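Local atomic coordinates of protein LST4 (Kluyveromyces lactis, PDB entry 4ZY8), a protein that probably takes part in extracellular amino-acid uptake and in protein trafficking from the Golgi to the plasma membrane, and is represented here by its longin domain. Residues G10-I15 against S99-D104; R84-N89 against T127-L132; D122-T127 against A153-T158. All coordinates share one frame; numbering follows the deposited sequence.

Interaction 1: G10-I15 against S99-D104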
loop_
_atom_site.group_PDB
_atom_site.type_symbol
_atom_site.label_atom_id
_atom_site.label_comp_id
_atom_site.label_asym_id
_atom_site.label_seq_id
_atom_site.Cartn_x
_atom_site.Cartn_y
_atom_site.Cartn_z
ATOM N N GLY A 10 -8.528 -9.390 -9.932
ATOM C CA GLY A 10 -7.615 -9.828 -8.908
ATOM C C GLY A 10 -6.689 -8.758 -8.402
ATOM O O GLY A 10 -6.370 -7.863 -9.125
ATOM N N PHE A 11 -6.251 -8.887 -7.161
ATOM C CA PHE A 11 -5.322 -7.961 -6.536
ATOM C C PHE A 11 -4.601 -8.558 -5.337
ATOM O O PHE A 11 -5.051 -9.493 -4.733
ATOM C CB PHE A 11 -5.999 -6.645 -6.142
ATOM C CG PHE A 11 -6.875 -6.744 -4.948
ATOM C CD1 PHE A 11 -8.130 -7.221 -5.057
ATOM C CD2 PHE A 11 -6.430 -6.370 -3.721
ATOM C CE1 PHE A 11 -8.936 -7.320 -3.969
ATOM C CE2 PHE A 11 -7.231 -6.457 -2.626
ATOM C CZ PHE A 11 -8.481 -6.948 -2.745
ATOM N N ARG A 12 -3.471 -7.981 -5.000
ATOM C CA ARG A 12 -2.789 -8.337 -3.773
ATOM C C ARG A 12 -2.480 -7.067 -2.984
ATOM O O ARG A 12 -1.814 -6.156 -3.484
ATOM C CB ARG A 12 -1.511 -9.120 -4.082
ATOM C CG ARG A 12 -0.709 -9.529 -2.859
ATOM C CD ARG A 12 0.556 -10.305 -3.253
ATOM N NE ARG A 12 1.333 -10.698 -2.075
ATOM C CZ ARG A 12 2.544 -11.250 -2.124
ATOM N NH1 ARG A 12 3.130 -11.463 -3.292
ATOM N NH2 ARG A 12 3.173 -11.578 -1.003
ATOM N N LEU A 13 -2.959 -7.016 -1.747
ATOM C CA LEU A 13 -2.758 -5.846 -0.905
ATOM C C LEU A 13 -1.733 -6.156 0.180
ATOM O O LEU A 13 -1.917 -7.090 0.970
ATOM C CB LEU A 13 -4.088 -5.410 -0.269
ATOM C CG LEU A 13 -4.046 -4.283 0.768
ATOM C CD1 LEU A 13 -3.617 -2.944 0.121
ATOM C CD2 LEU A 13 -5.376 -4.132 1.504
ATOM N N ILE A 14 -0.659 -5.404 0.230
ATOM C CA ILE A 14 0.305 -5.508 1.286
ATOM C C ILE A 14 0.410 -4.249 2.120
ATOM O O ILE A 14 0.674 -3.219 1.604
ATOM C CB ILE A 14 1.674 -5.808 0.711
ATOM C CG1 ILE A 14 1.597 -7.041 -0.135
ATOM C CG2 ILE A 14 2.674 -6.044 1.799
ATOM C CD1 ILE A 14 2.018 -6.768 -1.541
ATOM N N ILE A 15 0.218 -4.356 3.420
ATOM C CA ILE A 15 0.502 -3.246 4.316
ATOM C C ILE A 15 1.778 -3.634 5.041
ATOM O O ILE A 15 1.834 -4.689 5.662
ATOM C CB ILE A 15 -0.647 -2.985 5.304
ATOM C CG1 ILE A 15 -1.942 -2.669 4.544
ATOM C CG2 ILE A 15 -0.283 -1.856 6.268
ATOM C CD1 ILE A 15 -3.154 -2.569 5.454
ATOM N N SER A 99 0.606 -1.016 -0.275
ATOM C CA SER A 99 0.963 -1.374 -1.654
ATOM C C SER A 99 -0.023 -2.349 -2.273
ATOM O O SER A 99 -0.493 -3.282 -1.619
ATOM C CB SER A 99 2.366 -2.003 -1.717
ATOM O OG SER A 99 3.364 -1.189 -1.132
ATOM N N CYS A 100 -0.258 -2.209 -3.567
ATOM C CA CYS A 100 -1.220 -3.065 -4.218
ATOM C C CYS A 100 -0.711 -3.561 -5.569
ATOM O O CYS A 100 -0.221 -2.771 -6.373
ATOM C CB CYS A 100 -2.550 -2.323 -4.384
ATOM S SG CYS A 100 -3.911 -3.361 -5.020
ATOM N N CYS A 101 -0.808 -4.872 -5.797
ATOM C CA CYS A 101 -0.484 -5.459 -7.101
ATOM C C CYS A 101 -1.755 -5.694 -7.903
ATOM O O CYS A 101 -2.709 -6.267 -7.390
ATOM C CB CYS A 101 0.256 -6.796 -6.952
ATOM S SG CYS A 101 1.648 -6.796 -5.820
ATOM N N VAL A 102 -1.748 -5.294 -9.153
ATOM C CA VAL A 102 -2.784 -5.625 -10.101
ATOM C C VAL A 102 -2.161 -5.975 -11.452
ATOM O O VAL A 102 -1.017 -5.711 -11.685
ATOM C CB VAL A 102 -3.789 -4.472 -10.296
ATOM C CG1 VAL A 102 -4.640 -4.278 -9.071
ATOM C CG2 VAL A 102 -3.086 -3.185 -10.655
ATOM N N THR A 103 -2.949 -6.553 -12.337
ATOM C CA THR A 103 -2.522 -6.859 -13.694
ATOM C C THR A 103 -2.084 -5.596 -14.437
ATOM O O THR A 103 -2.734 -4.557 -14.310
ATOM C CB THR A 103 -3.669 -7.511 -14.477
ATOM O OG1 THR A 103 -4.198 -8.611 -13.722
ATOM C CG2 THR A 103 -3.183 -7.986 -15.831
ATOM N N ASP A 104 -1.017 -5.689 -15.191
ATOM C CA ASP A 104 -0.484 -4.523 -15.824
ATOM C C ASP A 104 -1.421 -3.873 -16.832
ATOM O O ASP A 104 -1.232 -2.752 -17.196
ATOM C CB ASP A 104 0.896 -4.783 -16.405
ATOM C CG ASP A 104 0.890 -5.807 -17.490
ATOM O OD1 ASP A 104 -0.170 -6.205 -17.955
ATOM O OD2 ASP A 104 1.965 -6.215 -17.895
HETATM O O HOH W 1 -5.858 -7.146 -11.675
HETATM O O HOH W 2 3.352 -2.399 1.339
#

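Interaction 2: R84-N89 against T127-L132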
loop_
_atom_site.group_PDB
_atom_site.type_symbol
_atom_site.label_atom_id
_atom_site.label_comp_id
_atom_site.label_asym_id
_atom_site.label_seq_id
_atom_site.Cartn_x
_atom_site.Cartn_y
_atom_site.Cartn_z
ATOM N N ARG A 84 1.400 3.663 -1.669
ATOM C CA ARG A 84 1.373 4.874 -0.858
ATOM C C ARG A 84 2.335 4.683 0.300
ATOM O O ARG A 84 2.166 3.762 1.103
ATOM C CB ARG A 84 -0.040 5.150 -0.338
ATOM C CG ARG A 84 -0.143 6.118 0.864
ATOM C CD ARG A 84 0.232 7.567 0.510
ATOM N NE ARG A 84 -0.528 8.085 -0.645
ATOM C CZ ARG A 84 -1.641 8.813 -0.587
ATOM N NH1 ARG A 84 -2.192 9.141 0.582
ATOM N NH2 ARG A 84 -2.206 9.217 -1.722
ATOM N N ILE A 85 3.331 5.550 0.421
ATOM C CA ILE A 85 4.273 5.391 1.515
ATOM C C ILE A 85 4.280 6.705 2.307
ATOM O O ILE A 85 4.207 7.772 1.727
ATOM C CB ILE A 85 5.674 4.971 0.980
ATOM C CG1 ILE A 85 6.617 4.552 2.098
ATOM C CG2 ILE A 85 6.283 6.023 0.058
ATOM C CD1 ILE A 85 7.779 3.736 1.566
ATOM N N PHE A 86 4.250 6.620 3.630
ATOM C CA PHE A 86 4.144 7.807 4.478
ATOM C C PHE A 86 4.841 7.607 5.809
ATOM O O PHE A 86 5.136 6.478 6.195
ATOM C CB PHE A 86 2.680 8.186 4.726
ATOM C CG PHE A 86 1.851 7.074 5.318
ATOM C CD1 PHE A 86 1.279 6.116 4.501
ATOM C CD2 PHE A 86 1.620 7.014 6.683
ATOM C CE1 PHE A 86 0.513 5.084 5.036
ATOM C CE2 PHE A 86 0.854 5.994 7.229
ATOM C CZ PHE A 86 0.299 5.022 6.394
ATOM N N TYR A 87 5.071 8.692 6.516
ATOM C CA TYR A 87 5.709 8.669 7.810
ATOM C C TYR A 87 4.702 8.793 8.944
ATOM O O TYR A 87 3.703 9.441 8.794
ATOM C CB TYR A 87 6.716 9.807 7.899
ATOM C CG TYR A 87 7.878 9.675 6.966
ATOM C CD1 TYR A 87 7.812 10.158 5.687
ATOM C CD2 TYR A 87 9.040 9.063 7.368
ATOM C CE1 TYR A 87 8.857 10.026 4.834
ATOM C CE2 TYR A 87 10.099 8.934 6.519
ATOM C CZ TYR A 87 10.002 9.419 5.248
ATOM O OH TYR A 87 11.044 9.301 4.399
ATOM N N LEU A 88 4.995 8.216 10.097
ATOM C CA LEU A 88 4.095 8.334 11.228
ATOM C C LEU A 88 3.873 9.764 11.607
ATOM O O LEU A 88 2.800 10.145 11.946
ATOM C CB LEU A 88 4.580 7.544 12.427
ATOM C CG LEU A 88 4.042 7.958 13.806
ATOM C CD1 LEU A 88 2.561 8.255 13.862
ATOM C CD2 LEU A 88 4.447 7.017 14.910
ATOM N N ASN A 89 4.920 10.549 11.570
ATOM C CA ASN A 89 4.826 11.948 11.907
ATOM C C ASN A 89 6.079 12.684 11.459
ATOM O O ASN A 89 6.977 12.087 10.866
ATOM C CB ASN A 89 4.611 12.121 13.419
ATOM C CG ASN A 89 5.641 11.369 14.253
ATOM O OD1 ASN A 89 6.833 11.656 14.174
ATOM N ND2 ASN A 89 5.181 10.412 15.068
ATOM N N THR A 127 -6.409 6.324 8.452
ATOM C CA THR A 127 -6.925 5.256 9.312
ATOM C C THR A 127 -5.800 4.568 10.104
ATOM O O THR A 127 -5.902 4.349 11.326
ATOM C CB THR A 127 -7.707 4.231 8.477
ATOM O OG1 THR A 127 -8.861 4.870 7.912
ATOM C CG2 THR A 127 -8.177 3.050 9.352
ATOM N N LEU A 128 -4.732 4.238 9.401
ATOM C CA LEU A 128 -3.577 3.593 10.022
ATOM C C LEU A 128 -2.884 4.551 11.010
ATOM O O LEU A 128 -2.414 4.131 12.067
ATOM C CB LEU A 128 -2.607 3.109 8.958
ATOM C CG LEU A 128 -3.136 2.001 8.034
ATOM C CD1 LEU A 128 -2.086 1.570 7.013
ATOM C CD2 LEU A 128 -3.681 0.783 8.800
ATOM N N LEU A 129 -2.825 5.841 10.665
ATOM C CA LEU A 129 -2.231 6.825 11.574
ATOM C C LEU A 129 -3.028 6.969 12.863
ATOM O O LEU A 129 -2.454 7.121 13.934
ATOM C CB LEU A 129 -2.098 8.198 10.891
ATOM C CG LEU A 129 -1.030 8.250 9.794
ATOM C CD1 LEU A 129 -1.014 9.621 9.087
ATOM C CD2 LEU A 129 0.341 7.910 10.399
ATOM N N LYS A 130 -4.347 6.888 12.767
ATOM C CA LYS A 130 -5.196 6.953 13.952
ATOM C C LYS A 130 -5.004 5.756 14.877
ATOM O O LYS A 130 -5.153 5.888 16.100
ATOM C CB LYS A 130 -6.667 7.090 13.554
ATOM C CG LYS A 130 -7.017 8.495 13.104
ATOM C CD LYS A 130 -7.108 9.420 14.313
ATOM C CE LYS A 130 -7.469 10.838 13.909
ATOM N NZ LYS A 130 -7.101 11.809 14.989
ATOM N N TYR A 131 -4.724 4.590 14.313
ATOM C CA TYR A 131 -4.388 3.419 15.094
ATOM C C TYR A 131 -3.163 3.696 15.927
ATOM O O TYR A 131 -3.125 3.381 17.078
ATOM C CB TYR A 131 -4.157 2.179 14.228
ATOM C CG TYR A 131 -3.589 1.034 15.021
ATOM C CD1 TYR A 131 -4.404 0.122 15.631
ATOM C CD2 TYR A 131 -2.246 0.941 15.239
ATOM C CE1 TYR A 131 -3.884 -0.893 16.389
ATOM C CE2 TYR A 131 -1.721 -0.064 15.978
ATOM C CZ TYR A 131 -2.548 -0.974 16.552
ATOM O OH TYR A 131 -2.027 -1.960 17.285
ATOM N N LEU A 132 -2.166 4.269 15.303
ATOM C CA LEU A 132 -0.910 4.566 15.988
ATOM C C LEU A 132 -1.129 5.551 17.135
ATOM O O LEU A 132 -0.528 5.410 18.202
ATOM C CB LEU A 132 0.121 5.097 14.994
ATOM C CG LEU A 132 0.472 4.015 13.974
ATOM C CD1 LEU A 132 1.431 4.521 12.941
ATOM C CD2 LEU A 132 1.061 2.813 14.693
#

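Interaction 3: D122-T127 against A153-T158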
loop_
_atom_site.group_PDB
_atom_site.type_symbol
_atom_site.label_atom_id
_atom_site.label_comp_id
_atom_site.label_asym_id
_atom_site.label_seq_id
_atom_site.Cartn_x
_atom_site.Cartn_y
_atom_site.Cartn_z
ATOM N N ASP A 122 -5.608 8.304 0.748
ATOM C CA ASP A 122 -5.539 9.277 1.825
ATOM C C ASP A 122 -6.340 8.812 3.024
ATOM O O ASP A 122 -5.863 8.898 4.106
ATOM C CB ASP A 122 -6.065 10.659 1.460
ATOM C CG ASP A 122 -5.277 11.355 0.384
ATOM O OD1 ASP A 122 -4.061 11.170 0.256
ATOM O OD2 ASP A 122 -5.899 12.130 -0.343
ATOM N N GLN A 123 -7.561 8.343 2.806
ATOM C CA GLN A 123 -8.388 7.853 3.913
ATOM C C GLN A 123 -7.680 6.655 4.578
ATOM O O GLN A 123 -7.603 6.582 5.801
ATOM C CB GLN A 123 -9.781 7.411 3.431
ATOM C CG GLN A 123 -10.531 8.404 2.537
ATOM C CD GLN A 123 -11.945 7.905 2.191
ATOM O OE1 GLN A 123 -12.216 6.699 2.209
ATOM N NE2 GLN A 123 -12.805 8.815 1.789
ATOM N N CYS A 124 -7.135 5.747 3.766
ATOM C CA CYS A 124 -6.396 4.581 4.315
ATOM C C CYS A 124 -5.214 5.011 5.182
ATOM O O CYS A 124 -4.990 4.461 6.276
ATOM C CB CYS A 124 -5.905 3.678 3.190
ATOM S SG CYS A 124 -7.266 2.878 2.262
ATOM N N GLU A 125 -4.461 5.993 4.690
ATOM C CA GLU A 125 -3.355 6.574 5.443
ATOM C C GLU A 125 -3.858 7.187 6.760
ATOM O O GLU A 125 -3.282 6.912 7.801
ATOM C CB GLU A 125 -2.600 7.618 4.595
ATOM C CG GLU A 125 -1.528 8.390 5.354
ATOM C CD GLU A 125 -0.835 9.450 4.484
ATOM O OE1 GLU A 125 -0.718 9.244 3.258
ATOM O OE2 GLU A 125 -0.425 10.496 5.032
ATOM N N ASN A 126 -4.927 7.992 6.728
ATOM C CA ASN A 126 -5.524 8.528 7.972
ATOM C C ASN A 126 -5.904 7.440 8.971
ATOM O O ASN A 126 -5.791 7.624 10.181
ATOM C CB ASN A 126 -6.840 9.309 7.718
ATOM C CG ASN A 126 -6.631 10.597 6.944
ATOM O OD1 ASN A 126 -5.532 11.154 6.931
ATOM N ND2 ASN A 126 -7.717 11.111 6.344
ATOM N N THR A 127 -6.409 6.324 8.452
ATOM C CA THR A 127 -6.925 5.256 9.312
ATOM C C THR A 127 -5.800 4.568 10.104
ATOM O O THR A 127 -5.902 4.349 11.326
ATOM C CB THR A 127 -7.707 4.231 8.477
ATOM O OG1 THR A 127 -8.861 4.870 7.912
ATOM C CG2 THR A 127 -8.177 3.050 9.352
ATOM N N ALA A 153 -8.581 -3.747 9.020
ATOM C CA ALA A 153 -9.694 -4.297 8.269
ATOM C C ALA A 153 -10.385 -3.212 7.430
ATOM O O ALA A 153 -10.818 -3.480 6.305
ATOM C CB ALA A 153 -10.702 -4.952 9.199
ATOM N N ALA A 154 -10.501 -2.001 7.975
ATOM C CA ALA A 154 -11.126 -0.899 7.241
ATOM C C ALA A 154 -10.352 -0.587 5.946
ATOM O O ALA A 154 -10.962 -0.283 4.914
ATOM C CB ALA A 154 -11.218 0.350 8.117
ATOM N N VAL A 155 -9.020 -0.645 6.008
ATOM C CA VAL A 155 -8.203 -0.434 4.810
ATOM C C VAL A 155 -8.440 -1.522 3.749
ATOM O O VAL A 155 -8.573 -1.229 2.550
ATOM C CB VAL A 155 -6.720 -0.351 5.148
ATOM C CG1 VAL A 155 -5.889 -0.286 3.850
ATOM C CG2 VAL A 155 -6.466 0.909 6.024
ATOM N N LEU A 156 -8.477 -2.776 4.186
ATOM C CA LEU A 156 -8.771 -3.880 3.268
ATOM C C LEU A 156 -10.133 -3.666 2.620
ATOM O O LEU A 156 -10.319 -3.886 1.421
ATOM C CB LEU A 156 -8.735 -5.235 4.013
ATOM C CG LEU A 156 -9.112 -6.497 3.229
ATOM C CD1 LEU A 156 -8.278 -6.647 1.950
ATOM C CD2 LEU A 156 -8.945 -7.752 4.141
ATOM N N GLN A 157 -11.079 -3.248 3.411
ATOM C CA GLN A 157 -12.399 -3.043 2.921
ATOM C C GLN A 157 -12.500 -1.898 1.921
ATOM O O GLN A 157 -13.190 -1.983 0.966
ATOM C CB GLN A 157 -13.368 -2.879 4.049
ATOM C CG GLN A 157 -14.792 -2.946 3.599
ATOM C CD GLN A 157 -15.766 -2.728 4.724
ATOM O OE1 GLN A 157 -15.651 -3.335 5.771
ATOM N NE2 GLN A 157 -16.712 -1.862 4.512
ATOM N N THR A 158 -11.748 -0.849 2.139
ATOM C CA THR A 158 -11.684 0.245 1.163
ATOM C C THR A 158 -11.139 -0.230 -0.183
ATOM O O THR A 158 -11.598 0.226 -1.230
ATOM C CB THR A 158 -10.845 1.437 1.715
ATOM O OG1 THR A 158 -11.631 2.099 2.710
ATOM C CG2 THR A 158 -10.564 2.462 0.630
#

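Interaction 1: G10-I15 against S99-D104
R12 and C101 face each other as an antiparallel hydrogen-bonded pair. R12 N donates to C101 O at 3.0 Å, and C101 N returns a bond to R12 O at 2.8 Å. I14 and S99 form the next such pair, I14 N reaching S99 O at 2.8 Å. Between them L13 and C100 make the non-hydrogen-bonded pair, with C100 CA directing its hydrogen at R12 O.

The R12 side chain leaves the sheet on the same face as C101. Its CB lies 4.1 Å from C101 CB, across the strand pair. From there CG stands anti to the backbone N (chi1 179°) and the chain runs fully extended, leaving the 99-103 strand, and the side chain packs on L47 and L50 of helix 47-55. At the tip NH1 bonds to I45 O and NH2 forms a salt bridge with D33, so a long, flexible residue can be buried with its charge answered.

On the opposite face, the small thiol of C100 fits beside F11: SG is 4.1 Å from F11 CB and approaches the ring obliquely, 5.3 Å from its centroid. F11 and L13 also meet helix 150-166, as apolar residues on a covered face should. Two waters bridge the segments: one takes the N-H of T103 and donates to G10 O, the other donates to I14 O and lies 2.8 Å from S99 OG, which also bonds to T83. Such pairing of the first strand with the last, in the middle of an antiparallel five-stranded sheet flanked by helices, is characteristic of the longin fold.

Interaction 2: R84-N89 against T127-L132
F86 presents the edge of its ring to the side of helix 114-134, where L129 overlaps it: L129 CD2 lies 3.7 Å from F86 CE2, near the ring plane, and L129 CG follows at 3.9 Å from the same carbon. The two side chains run alongside in opposite senses, and the isobutyl group lies along the rim of the ring. Farther round, F86 CZ meets L128 CD1 at 4.2 Å, again at the edge. F86 CB points toward the helix, and chi1 of 56°, with CG between the backbone N and carbonyl carbon, brings the ring's edge to the leucines. A flat, wide group suits this place because the axes of strand 84-87 and helix 127-132 are 10.8 Å apart, a gap that a large side chain can help to span.

Here the longin domain shows its layered build: helix 114-134 runs over one face of the antiparallel sheet, its local axis only 30° from the direction of the strand beneath. L128 is shared between layers, touching I98 of the neighbouring strand and V155 of helix 150-166.

Past the strand, L88 continues the apolar seam. Its CG is anti to the backbone N (chi1 159°), and CD1 reaches between two leucines one helical turn apart, 4.1 Å from L129 CD2 and 4.0 Å from L132 CD1. Branched aliphatic ends suit such a junction, since a methyl can fill the space between neighbours without needing a polar partner. L129 CD2 also lies 3.7 Å from L88 O.

Interaction 3: D122-T127 against A153-T158
C124 points its thiol at V155 and T158, where two helices of the longin domain, 114-134 and 150-166, pack side by side and nearly antiparallel, at 172° with their local axes 9.5 Å apart. Its SG stands anti to the carbonyl carbon (chi1 -66°), and from there it touches V155 CG1 at 3.8 Å and T158 CG2 at 3.7 Å. A small, weakly polar side chain suits this buried place, letting the helices come close.

V155 straddles C124 with its two methyls: CG1, anti to the backbone N, meets both SG and CB, while CG2 lies against CB and the backbone O of C124. An alanine in place of V155 would remove both methyls and would probably open a gap between the helices beside C124 CB, leaving the thiol with T158 as its remaining close neighbour across the contact.

T158 turns CG2, rather than its hydroxyl, to the sulfur. T127 likewise gives its methyl to the contact, CG2 lying 4.3 Å from A154 CB, where a short alanine leaves room for the approach. The T127 hydroxyl turns back to its own helix and donates to Q123 O at 3.0 Å, arriving 42° above the carbonyl plane, while T127 N bonds to the same oxygen.

The three contacts lie in the sheet of the longin domain, between sheet and helix, and between the two helices on one face. Interaction 1 lies within the sheet, between strands 12-17 and 95-103; interaction 2 sets the adjacent strand 79-87 against helix 114-134; interaction 3 pairs that helix with 150-166. Interactions 2 and 3 share T127, and their centres are about 10 Å apart, while those of 1 and 3 are 15 Å apart and those of 1 and 2 about 19 Å. Along the chain, interaction 1 closes before 3 opens, whereas 2 crosses both. L13 and I15 pack on 150-166, and R84 forms salt bridges with D122 and E125, tying distant chain segments into one compact domain.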